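Local coordinates for protein ATP-dependent 6-phosphofructokinase isozyme 2 (PDB 3UMP) that phosphorylates fructose 6-phosphate to fructose 1,6-bisphosphate with ATP and magnesium, the committing step of glycolysis, as an isozyme of the PfkB carbohydrate kinase family, at residues 16-21 / 94-99; 183-188 / 220-225; 49-54 / 293-298; 7-12 / 139-144. One frame throughout, in Å; residues are numbered along the deposited sequence.

From the N terminus, interaction 4 opens first at 7-12, just past the central strand 4-7, and interaction 1 follows at 16-21 in the small four-stranded sheet. Interaction 3 opens at 49-54, at the C-terminal end of helix 40-50. Interaction 1 closes at 94-99, nested inside the loop that interaction 4 closes at 139-144. Interaction 2 opens and closes later, at 183-188 and 220-225, joining the last strand of the six-stranded sheet, 183-184, to strand 221-224 of the three-stranded antiparallel sheet at the ATP site. Interaction 3 closes last, at 293-298; it encloses interaction 2 and crosses both 1 and 4, tying the N-terminal half to the last helix. Interactions 1 and 2 lie farthest apart, about 32 Å between centres.

Interaction 1: 16-21 / 94-99; sequences ATITPQ and HVHVEA
T17 and V95 lie side by side on the buried face of two neighbouring strands, methyl against methyl, with T17 CG2 3.9 Å from V95 CG2. The other branch of V95 serves the next threonine: CG1 meets T19 CG2 at 3.8 Å. In T17, OG1 stands opposite the backbone N (chi1 -176°), which turns the methyl to V95 and gives the hydroxyl to T31 O; T19 OG1 likewise reaches R29 O. V97 CG1 packs against Q21 CA. Strands 12-19 and 93-97 are the parallel central pair of a four-stranded mixed sheet, the lid of the PfkB fold. M108 and F106 of the third subunit pack on T17 and V95, consistent with the clasp by which ribokinase-like lids pair. The ladder runs from T17 N to H94 O (2.9 Å, N-H...O 167°) through H96 N to T17 O and T19 N to H96 O, ending with E98 N on T19 O and A99 N on P20 O. The face bearing A16, I18, H94 and H96 is looser and wetter. There a water in the plane of the H94 ring lies 2.7 Å from ND1 and donates to T17 O. I18 CG2 sits at the edge of the H96 ring and 3.4 Å from E98 CG; the I18 and E98 side chains cross at about a right angle. Beside A99 CB, Q21 NE2 turns to A99 O of the second subunit.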
# COMPACT_ATOMS: atom_id res chain seq x y z
N ALA A 16 9.53 -13.60 -12.94
CA ALA A 16 9.87 -13.00 -11.67
C ALA A 16 10.74 -11.77 -11.92
O ALA A 16 11.81 -11.87 -12.54
CB ALA A 16 10.61 -14.00 -10.78
N THR A 17 10.28 -10.61 -11.46
CA THR A 17 10.98 -9.36 -11.73
C THR A 17 11.18 -8.58 -10.43
O THR A 17 10.61 -8.92 -9.40
CB THR A 17 10.21 -8.49 -12.76
OG1 THR A 17 10.97 -7.32 -13.06
CG2 THR A 17 8.83 -8.07 -12.19
N ILE A 18 12.02 -7.54 -10.49
CA ILE A 18 12.34 -6.73 -9.33
C ILE A 18 12.09 -5.27 -9.68
O ILE A 18 12.35 -4.84 -10.81
CB ILE A 18 13.82 -6.90 -8.93
CG1 ILE A 18 14.14 -8.36 -8.59
CG2 ILE A 18 14.17 -6.01 -7.74
CD1 ILE A 18 15.64 -8.69 -8.67
N THR A 19 11.59 -4.51 -8.71
CA THR A 19 11.39 -3.07 -8.88
C THR A 19 11.65 -2.39 -7.54
O THR A 19 11.49 -3.02 -6.49
CB THR A 19 9.98 -2.77 -9.42
OG1 THR A 19 9.91 -1.41 -9.88
CG2 THR A 19 8.92 -3.02 -8.34
N PRO A 20 12.11 -1.13 -7.55
CA PRO A 20 12.55 -0.57 -6.27
C PRO A 20 11.40 -0.21 -5.33
O PRO A 20 11.56 -0.36 -4.12
CB PRO A 20 13.32 0.70 -6.68
CG PRO A 20 13.64 0.52 -8.14
CD PRO A 20 12.49 -0.27 -8.69
N GLN A 21 10.28 0.24 -5.87
CA GLN A 21 9.16 0.68 -5.04
C GLN A 21 7.85 0.23 -5.67
O GLN A 21 7.79 -0.06 -6.87
CB GLN A 21 9.14 2.21 -4.88
CG GLN A 21 10.43 2.83 -4.33
CD GLN A 21 10.47 2.86 -2.82
OE1 GLN A 21 9.48 2.53 -2.15
NE2 GLN A 21 11.61 3.24 -2.26
N HIS A 94 5.48 -12.42 -10.69
CA HIS A 94 5.95 -12.31 -9.32
C HIS A 94 6.85 -11.08 -9.25
O HIS A 94 7.86 -11.01 -9.96
CB HIS A 94 6.74 -13.57 -8.97
CG HIS A 94 7.34 -13.55 -7.59
ND1 HIS A 94 8.49 -12.85 -7.29
CD2 HIS A 94 6.94 -14.14 -6.44
CE1 HIS A 94 8.78 -13.02 -6.01
NE2 HIS A 94 7.85 -13.80 -5.48
N VAL A 95 6.48 -10.12 -8.41
CA VAL A 95 7.24 -8.88 -8.29
C VAL A 95 7.85 -8.73 -6.90
O VAL A 95 7.13 -8.65 -5.91
CB VAL A 95 6.36 -7.64 -8.56
CG1 VAL A 95 7.22 -6.37 -8.50
CG2 VAL A 95 5.65 -7.76 -9.90
N HIS A 96 9.18 -8.68 -6.84
CA HIS A 96 9.86 -8.36 -5.59
C HIS A 96 10.10 -6.85 -5.48
O HIS A 96 10.68 -6.26 -6.39
CB HIS A 96 11.22 -9.06 -5.52
CG HIS A 96 11.95 -8.79 -4.24
ND1 HIS A 96 11.72 -9.52 -3.09
CD2 HIS A 96 12.86 -7.85 -3.91
CE1 HIS A 96 12.48 -9.06 -2.12
NE2 HIS A 96 13.18 -8.04 -2.59
N VAL A 97 9.66 -6.24 -4.38
CA VAL A 97 9.90 -4.82 -4.17
C VAL A 97 11.12 -4.61 -3.26
O VAL A 97 11.12 -5.03 -2.10
CB VAL A 97 8.66 -4.13 -3.56
CG1 VAL A 97 8.92 -2.65 -3.42
CG2 VAL A 97 7.41 -4.39 -4.44
N GLU A 98 12.16 -3.98 -3.79
CA GLU A 98 13.42 -3.85 -3.05
C GLU A 98 13.29 -3.08 -1.73
O GLU A 98 13.81 -3.51 -0.70
CB GLU A 98 14.50 -3.22 -3.94
CG GLU A 98 15.06 -4.18 -4.97
CD GLU A 98 15.94 -3.51 -6.02
OE1 GLU A 98 16.99 -4.10 -6.37
OE2 GLU A 98 15.56 -2.43 -6.52
N ALA A 99 12.60 -1.94 -1.76
CA ALA A 99 12.52 -1.06 -0.60
C ALA A 99 11.90 -1.71 0.64
O ALA A 99 12.26 -1.38 1.77
CB ALA A 99 11.79 0.21 -0.95
O HOH W 1 10.68 -11.67 -8.24

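Interaction 2: 183-188 / 220-225; sequences LVKPNQ and RVVVSL. With ATP (adenosine-5'-triphosphate), chain C; ATP (adenosine-5'-triphosphate), chain I.
K185 NZ donates to S224 OG (3.0 Å) and to O2B of one ATP (2.9 Å), so a lysine from one segment and a serine from the other meet over the phosphates. Both segments run the same way at the edge of the ribokinase-type α/β core, and N187 opens the NXXE motif of the family. S224 OG also lies 2.9 Å from O2A of that nucleotide, the one in the substrate site. N187 ND2 joins two nucleotides, donating to O1B of this ATP (3.0 Å) and to O3G of the second, which occupies the inhibitor site. The lysine chain is bent twice near its end (chi3 71°, chi4 51°), which folds NZ back between O2B and the serine. N187 sits at the N-cap of helix 188-194: OD1 takes the N-H of E190, a probable magnesium ligand, leaving ND2 turned to the phosphates. K27 of the third subunit also binds these nucleotides, so the sites are shared between chains. Behind this first shell the backbones are stitched by V184 N to R220 O, V222 N to V184 O (3.0 Å, N-H...O 171°) and S224 N to P186 O. Helix 272-287 covers L183 and V222, whose CD1 and CG2 touch, while helix 204-215 covers V221. At the other end Q188 crosses L225 at about a right angle, with Q188 CG 3.5 Å from L225 CD2, and one water links Q188 N and OE1 to S224 O, 2.9 Å from that carbonyl oxygen.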
# COMPACT_ATOMS: atom_id res chain seq x y z
N LEU A 183 -6.10 -39.38 -1.84
CA LEU A 183 -5.69 -38.28 -0.97
C LEU A 183 -6.15 -36.95 -1.54
O LEU A 183 -5.96 -36.69 -2.73
CB LEU A 183 -4.16 -38.26 -0.85
CG LEU A 183 -3.51 -37.09 -0.10
CD1 LEU A 183 -3.90 -37.09 1.36
CD2 LEU A 183 -1.99 -37.17 -0.24
N VAL A 184 -6.75 -36.11 -0.70
CA VAL A 184 -7.03 -34.72 -1.08
C VAL A 184 -6.38 -33.77 -0.05
O VAL A 184 -6.40 -34.06 1.15
CB VAL A 184 -8.55 -34.49 -1.19
CG1 VAL A 184 -9.24 -34.75 0.15
CG2 VAL A 184 -8.85 -33.08 -1.68
N LYS A 185 -5.78 -32.67 -0.51
CA LYS A 185 -5.17 -31.69 0.39
C LYS A 185 -5.80 -30.30 0.25
O LYS A 185 -5.23 -29.41 -0.39
CB LYS A 185 -3.64 -31.56 0.22
CG LYS A 185 -3.00 -30.70 1.37
CD LYS A 185 -1.75 -29.91 1.00
CE LYS A 185 -1.99 -28.72 0.05
NZ LYS A 185 -3.08 -27.75 0.47
N PRO A 186 -6.98 -30.11 0.85
CA PRO A 186 -7.50 -28.74 0.85
C PRO A 186 -6.78 -27.93 1.94
O PRO A 186 -6.44 -28.47 2.99
CB PRO A 186 -8.96 -28.93 1.27
CG PRO A 186 -8.94 -30.16 2.19
CD PRO A 186 -7.81 -31.05 1.64
N ASN A 187 -6.57 -26.64 1.70
CA ASN A 187 -6.26 -25.77 2.84
C ASN A 187 -7.58 -25.41 3.54
O ASN A 187 -8.64 -25.96 3.20
CB ASN A 187 -5.44 -24.53 2.42
CG ASN A 187 -6.22 -23.58 1.53
OD1 ASN A 187 -7.44 -23.71 1.37
ND2 ASN A 187 -5.50 -22.61 0.94
N GLN A 188 -7.53 -24.51 4.52
CA GLN A 188 -8.74 -24.22 5.30
C GLN A 188 -9.83 -23.57 4.48
O GLN A 188 -11.01 -23.94 4.62
CB GLN A 188 -8.41 -23.36 6.52
CG GLN A 188 -7.54 -24.06 7.55
CD GLN A 188 -6.90 -23.06 8.49
OE1 GLN A 188 -5.81 -22.56 8.23
NE2 GLN A 188 -7.59 -22.76 9.58
N ARG A 220 -8.07 -40.48 2.32
CA ARG A 220 -7.31 -39.65 3.24
C ARG A 220 -7.58 -38.19 2.93
O ARG A 220 -7.63 -37.80 1.77
CB ARG A 220 -5.81 -39.91 3.09
CG ARG A 220 -5.42 -41.38 3.16
CD ARG A 220 -4.02 -41.61 2.64
NE ARG A 220 -3.71 -43.03 2.59
CZ ARG A 220 -4.01 -43.83 1.57
NH1 ARG A 220 -4.66 -43.35 0.51
NH2 ARG A 220 -3.68 -45.12 1.62
N VAL A 221 -7.76 -37.39 3.98
CA VAL A 221 -7.91 -35.96 3.81
C VAL A 221 -6.86 -35.32 4.69
O VAL A 221 -6.78 -35.61 5.88
CB VAL A 221 -9.30 -35.48 4.25
CG1 VAL A 221 -9.36 -33.96 4.20
CG2 VAL A 221 -10.39 -36.10 3.38
N VAL A 222 -6.01 -34.50 4.09
CA VAL A 222 -5.04 -33.75 4.89
C VAL A 222 -5.39 -32.29 4.77
O VAL A 222 -5.25 -31.69 3.71
CB VAL A 222 -3.61 -33.97 4.39
CG1 VAL A 222 -2.63 -33.05 5.14
CG2 VAL A 222 -3.21 -35.43 4.58
N VAL A 223 -5.89 -31.70 5.85
CA VAL A 223 -6.22 -30.29 5.78
C VAL A 223 -4.98 -29.50 6.20
O VAL A 223 -4.51 -29.63 7.33
CB VAL A 223 -7.37 -29.91 6.71
CG1 VAL A 223 -7.79 -28.47 6.43
CG2 VAL A 223 -8.55 -30.88 6.51
N SER A 224 -4.45 -28.70 5.29
CA SER A 224 -3.24 -27.97 5.62
C SER A 224 -3.62 -26.62 6.22
O SER A 224 -4.59 -25.98 5.79
CB SER A 224 -2.30 -27.86 4.42
OG SER A 224 -2.82 -27.05 3.38
N LEU A 225 -2.89 -26.23 7.24
CA LEU A 225 -3.28 -25.12 8.09
C LEU A 225 -2.21 -24.02 8.17
O LEU A 225 -2.10 -23.35 9.19
CB LEU A 225 -3.53 -25.63 9.50
CG LEU A 225 -4.37 -26.89 9.63
CD1 LEU A 225 -4.33 -27.42 11.07
CD2 LEU A 225 -5.80 -26.59 9.19
PG ATP C . -0.25 -22.75 -1.26
O1G ATP C . -0.95 -23.50 -2.34
O2G ATP C . 1.22 -22.72 -1.68
O3G ATP C . -0.74 -21.37 -1.03
PB ATP C . -1.63 -24.01 0.74
O1B ATP C . -2.48 -22.76 1.10
O2B ATP C . -2.33 -25.07 -0.15
O3B ATP C . -0.27 -23.57 0.05
PA ATP C . -0.58 -24.22 3.40
O1A ATP C . -0.58 -22.71 3.45
O2A ATP C . -1.33 -24.86 4.55
O3A ATP C . -1.17 -24.75 2.07
O5' ATP C . 0.96 -24.70 3.37
C5' ATP C . 1.29 -26.05 3.44
C4' ATP C . 2.23 -26.45 4.50
O4' ATP C . 3.35 -25.53 4.42
C3' ATP C . 1.72 -26.21 5.85
O3' ATP C . 0.99 -27.28 6.31
C2' ATP C . 2.95 -26.00 6.64
O2' ATP C . 3.62 -27.18 6.81
C1' ATP C . 3.76 -25.17 5.74
N9 ATP C . 3.54 -23.76 5.97
C8 ATP C . 2.73 -22.95 5.25
N7 ATP C . 2.83 -21.71 5.79
C5 ATP C . 3.69 -21.76 6.84
C6 ATP C . 4.18 -20.81 7.75
N6 ATP C . 3.72 -19.39 7.68
N1 ATP C . 5.06 -21.20 8.69
C2 ATP C . 5.48 -22.47 8.77
N3 ATP C . 5.04 -23.40 7.91
C4 ATP C . 4.16 -23.06 6.96
PG ATP I . -4.78 -19.94 -1.38
O1G ATP I . -3.87 -21.02 -0.88
O2G ATP I . -5.02 -20.25 -2.85
O3G ATP I . -6.10 -19.93 -0.65
PB ATP I . -3.08 -17.91 -0.42
O1B ATP I . -2.69 -16.51 -1.05
O2B ATP I . -1.82 -18.77 -0.17
O3B ATP I . -4.10 -18.57 -1.44
PA ATP I . -4.67 -16.48 1.33
O1A ATP I . -5.40 -15.91 0.13
O2A ATP I . -5.68 -16.85 2.43
O3A ATP I . -3.86 -17.71 0.92
O5' ATP I . -3.63 -15.37 1.88
C5' ATP I . -2.44 -15.75 2.46
C4' ATP I . -1.60 -14.67 2.96
O4' ATP I . -1.90 -13.49 2.17
C3' ATP I . -1.96 -14.33 4.34
O3' ATP I . -1.11 -14.94 5.22
C2' ATP I . -1.83 -12.87 4.42
O2' ATP I . -0.57 -12.56 4.83
C1' ATP I . -2.05 -12.39 3.04
N9 ATP I . -3.36 -11.77 2.87
C8 ATP I . -4.48 -12.40 2.46
N7 ATP I . -5.48 -11.48 2.43
C5 ATP I . -4.99 -10.29 2.82
C6 ATP I . -5.55 -9.01 2.98
N6 ATP I . -7.01 -8.77 2.68
N1 ATP I . -4.77 -8.00 3.40
C2 ATP I . -3.46 -8.21 3.66
N3 ATP I . -2.90 -9.41 3.52
C4 ATP I . -3.63 -10.46 3.10
O HOH W 2 -5.00 -23.07 5.56
O HOH W 3 -3.91 -21.24 9.38

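Interaction 3: 49-54 / 293-298. With CS (cesium ion), chain F.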
# COMPACT_ATOMS: atom_id res chain seq x y z
N ALA A 49 11.42 -33.92 -7.22
CA ALA A 49 12.82 -34.02 -7.63
C ALA A 49 13.76 -33.48 -6.55
O ALA A 49 14.82 -34.07 -6.28
CB ALA A 49 13.04 -33.30 -8.94
N HIS A 50 13.39 -32.36 -5.93
CA HIS A 50 14.23 -31.81 -4.85
C HIS A 50 14.35 -32.81 -3.70
O HIS A 50 15.37 -32.86 -3.01
CB HIS A 50 13.66 -30.49 -4.32
CG HIS A 50 13.78 -29.35 -5.28
ND1 HIS A 50 14.43 -29.47 -6.49
CD2 HIS A 50 13.35 -28.07 -5.21
CE1 HIS A 50 14.39 -28.32 -7.13
NE2 HIS A 50 13.74 -27.45 -6.37
N LEU A 51 13.30 -33.60 -3.50
CA LEU A 51 13.30 -34.56 -2.41
C LEU A 51 13.91 -35.90 -2.79
O LEU A 51 13.95 -36.83 -1.98
CB LEU A 51 11.89 -34.74 -1.83
CG LEU A 51 11.25 -33.45 -1.30
CD1 LEU A 51 9.83 -33.73 -0.80
CD2 LEU A 51 12.10 -32.83 -0.20
N GLY A 52 14.41 -36.00 -4.02
CA GLY A 52 15.13 -37.19 -4.44
C GLY A 52 14.31 -38.23 -5.17
O GLY A 52 14.81 -39.31 -5.48
N GLY A 53 13.04 -37.92 -5.44
CA GLY A 53 12.20 -38.81 -6.21
C GLY A 53 12.10 -38.39 -7.67
O GLY A 53 12.81 -37.48 -8.11
N SER A 54 11.24 -39.06 -8.42
CA SER A 54 11.03 -38.68 -9.81
C SER A 54 9.53 -38.71 -10.16
O SER A 54 8.82 -39.64 -9.78
CB SER A 54 11.81 -39.61 -10.75
OG SER A 54 11.85 -39.09 -12.06
N ARG A 293 11.46 -20.37 -4.33
CA ARG A 293 12.20 -21.61 -4.18
C ARG A 293 11.41 -22.64 -3.38
O ARG A 293 10.86 -22.35 -2.33
CB ARG A 293 13.54 -21.34 -3.48
CG ARG A 293 14.68 -21.01 -4.43
CD ARG A 293 16.03 -21.22 -3.77
NE ARG A 293 16.07 -22.45 -2.98
CZ ARG A 293 17.10 -22.83 -2.23
NH1 ARG A 293 18.19 -22.08 -2.17
NH2 ARG A 293 17.03 -23.97 -1.55
N LEU A 294 11.39 -23.86 -3.92
CA LEU A 294 10.70 -24.99 -3.32
C LEU A 294 11.53 -25.63 -2.22
O LEU A 294 12.69 -25.29 -2.02
CB LEU A 294 10.33 -26.02 -4.39
CG LEU A 294 9.42 -25.50 -5.50
CD1 LEU A 294 9.13 -26.58 -6.52
CD2 LEU A 294 8.13 -24.94 -4.92
N CYS A 295 10.92 -26.55 -1.48
CA CYS A 295 11.62 -27.22 -0.38
C CYS A 295 12.94 -27.82 -0.84
O CYS A 295 13.04 -28.29 -1.97
CB CYS A 295 10.75 -28.35 0.18
SG CYS A 295 10.20 -29.58 -1.06
N SER A 296 13.94 -27.81 0.04
CA SER A 296 15.19 -28.50 -0.25
C SER A 296 15.23 -29.81 0.53
O SER A 296 14.58 -29.94 1.57
CB SER A 296 16.39 -27.64 0.15
OG SER A 296 16.50 -27.61 1.56
N HIS A 297 16.00 -30.77 0.05
CA HIS A 297 16.08 -32.07 0.72
C HIS A 297 16.58 -31.98 2.17
O HIS A 297 15.99 -32.59 3.07
CB HIS A 297 16.97 -33.03 -0.09
CG HIS A 297 17.24 -34.33 0.61
ND1 HIS A 297 18.30 -34.51 1.47
CD2 HIS A 297 16.59 -35.52 0.56
CE1 HIS A 297 18.29 -35.75 1.93
NE2 HIS A 297 17.26 -36.38 1.39
N ASP A 298 17.66 -31.25 2.39
CA ASP A 298 18.27 -31.19 3.72
C ASP A 298 17.39 -30.49 4.75
O ASP A 298 17.32 -30.92 5.91
CB ASP A 298 19.64 -30.54 3.67
CG ASP A 298 20.63 -31.34 2.83
OD1 ASP A 298 20.32 -32.50 2.50
OD2 ASP A 298 21.71 -30.80 2.51
CS CS F . 9.60 -20.11 -0.66
O HOH W 4 17.22 -30.42 -2.58
O HOH W 5 12.62 -24.33 -6.53
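With CG opposite its carbonyl carbon (chi1 -70°) and the ring hardly turned about CB-CG, H50 sends its ring edge to 293-298: CD2 lies 3.3 Å from C295 O, near the ring plane, and 3.7 Å from L294 CB. In H297, chi1 of 173° swings the ring so that its edge comes to L51 O; CB itself lies 3.3 Å from H50 O. A water in the plane of the H50 ring is donated a proton by L294 N and stands in only weak contact with NE2. Two helix ends meet here: helix 40-50 finishes in a Schellman motif at G52, and S296 is the N-cap of helix 297-308. Between them L51 CD2 packs 3.9 Å from C295 SG, with A261 and L264 of helix 254-267 behind the leucine. Replacing H50 by alanine keeps CB against C295 O but removes the ring, and is likely to open a gap beside L294 CB and leave the water on L294 N without the imidazole. That loop begins at the monovalent-cation site, where R293 O binds a cesium ion at 3.1 Å together with carbonyls of S250, V252, A286, N289 and G291. A second water joins H50 O to H297 N, 2.9 Å from the latter.

Interaction 4: 7-12 / 139-144; sequences LTLAPS and SLPPGV
S139, a substrate-binding residue, starts the second segment with OG 3.5 Å from A10 CB. Its carbonyl works through water: one molecule lies 2.8 Å from S139 O and accepts the N-H of A10, 3.0 Å from A10 N. L140 points its CB away, yet its branch swings back alongside L9, CD1 to CD1 at 3.9 Å, the two side chains pointing the same way. P141 makes the closest fit. Its ring edge lies on the backbone and root of L9, with CG 3.3 Å from L9 O and CD 3.5 Å from L9 CB, tighter than usual carbon contact, while CB borders A10 CB. An alanine at P141 would lack CG and CD, and is likely to cost L9 CB its tight partner, leave L9 O only the looser contact with CB, and free the chain to turn. Beyond it, P142 and G143 occupy the middle of a type II beta turn that ends at V144 and leads to helix 146-158. The two loops follow strands 4-7 and 133-137, neighbours in the parallel sheet of this α/β fold, and F118 and L121 of helix 115-126 close over L9. Across the segments the grip is chiefly apolar, which suggests that the fit of L9, A10 and P141, more than polar bonding, sets how the loops lie beside the substrate-binding serine.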
# COMPACT_ATOMS: atom_id res chain seq x y z
N LEU A 7 -0.56 -34.02 -13.17
CA LEU A 7 -1.34 -33.42 -14.23
C LEU A 7 -1.64 -31.97 -13.89
O LEU A 7 -2.15 -31.67 -12.81
CB LEU A 7 -2.66 -34.18 -14.44
CG LEU A 7 -3.60 -33.62 -15.49
CD1 LEU A 7 -2.97 -33.71 -16.87
CD2 LEU A 7 -4.94 -34.35 -15.46
N THR A 8 -1.34 -31.07 -14.82
CA THR A 8 -1.56 -29.65 -14.62
C THR A 8 -2.32 -29.15 -15.83
O THR A 8 -1.74 -28.97 -16.89
CB THR A 8 -0.22 -28.90 -14.58
OG1 THR A 8 0.61 -29.48 -13.57
CG2 THR A 8 -0.42 -27.41 -14.25
N LEU A 9 -3.63 -28.92 -15.68
CA LEU A 9 -4.42 -28.46 -16.81
C LEU A 9 -4.18 -26.99 -17.11
O LEU A 9 -4.39 -26.53 -18.24
CB LEU A 9 -5.90 -28.71 -16.55
CG LEU A 9 -6.25 -30.18 -16.37
CD1 LEU A 9 -7.72 -30.33 -16.03
CD2 LEU A 9 -5.88 -30.95 -17.63
N ALA A 10 -3.72 -26.25 -16.11
CA ALA A 10 -3.44 -24.83 -16.28
C ALA A 10 -2.01 -24.51 -15.89
O ALA A 10 -1.78 -23.92 -14.82
CB ALA A 10 -4.41 -23.99 -15.44
N PRO A 11 -1.04 -24.90 -16.73
CA PRO A 11 0.34 -24.50 -16.43
C PRO A 11 0.62 -23.03 -16.77
O PRO A 11 -0.18 -22.36 -17.42
CB PRO A 11 1.17 -25.38 -17.36
CG PRO A 11 0.28 -25.63 -18.52
CD PRO A 11 -1.12 -25.70 -17.97
N SER A 12 1.78 -22.55 -16.35
CA SER A 12 2.20 -21.20 -16.72
C SER A 12 3.70 -21.09 -16.82
O SER A 12 4.44 -21.89 -16.25
CB SER A 12 1.68 -20.17 -15.71
OG SER A 12 2.13 -20.49 -14.41
N SER A 139 -5.48 -25.04 -10.84
CA SER A 139 -6.78 -24.54 -11.28
C SER A 139 -7.28 -25.22 -12.56
O SER A 139 -6.52 -25.89 -13.27
CB SER A 139 -6.73 -23.03 -11.50
OG SER A 139 -5.85 -22.71 -12.57
N LEU A 140 -8.57 -25.03 -12.85
CA LEU A 140 -9.19 -25.50 -14.08
C LEU A 140 -9.16 -24.37 -15.11
O LEU A 140 -9.68 -23.28 -14.84
CB LEU A 140 -10.63 -25.94 -13.81
CG LEU A 140 -11.35 -26.75 -14.89
CD1 LEU A 140 -10.80 -28.16 -14.96
CD2 LEU A 140 -12.86 -26.78 -14.65
N PRO A 141 -8.55 -24.61 -16.29
CA PRO A 141 -8.44 -23.58 -17.32
C PRO A 141 -9.75 -23.40 -18.07
O PRO A 141 -10.60 -24.30 -18.02
CB PRO A 141 -7.39 -24.17 -18.28
CG PRO A 141 -7.57 -25.65 -18.15
CD PRO A 141 -7.92 -25.88 -16.69
N PRO A 142 -9.92 -22.24 -18.74
CA PRO A 142 -11.07 -21.98 -19.61
C PRO A 142 -11.22 -23.11 -20.63
O PRO A 142 -10.20 -23.66 -21.06
CB PRO A 142 -10.68 -20.70 -20.34
CG PRO A 142 -9.68 -20.05 -19.49
CD PRO A 142 -8.95 -21.13 -18.75
N GLY A 143 -12.45 -23.45 -21.00
CA GLY A 143 -12.67 -24.40 -22.08
C GLY A 143 -12.96 -25.82 -21.62
O GLY A 143 -13.27 -26.68 -22.44
N VAL A 144 -12.87 -26.06 -20.32
CA VAL A 144 -13.07 -27.40 -19.77
C VAL A 144 -14.27 -27.43 -18.82
O VAL A 144 -14.21 -26.85 -17.74
CB VAL A 144 -11.82 -27.89 -19.01
CG1 VAL A 144 -12.01 -29.33 -18.53
CG2 VAL A 144 -10.58 -27.78 -19.89
O HOH W 6 -3.93 -26.98 -13.20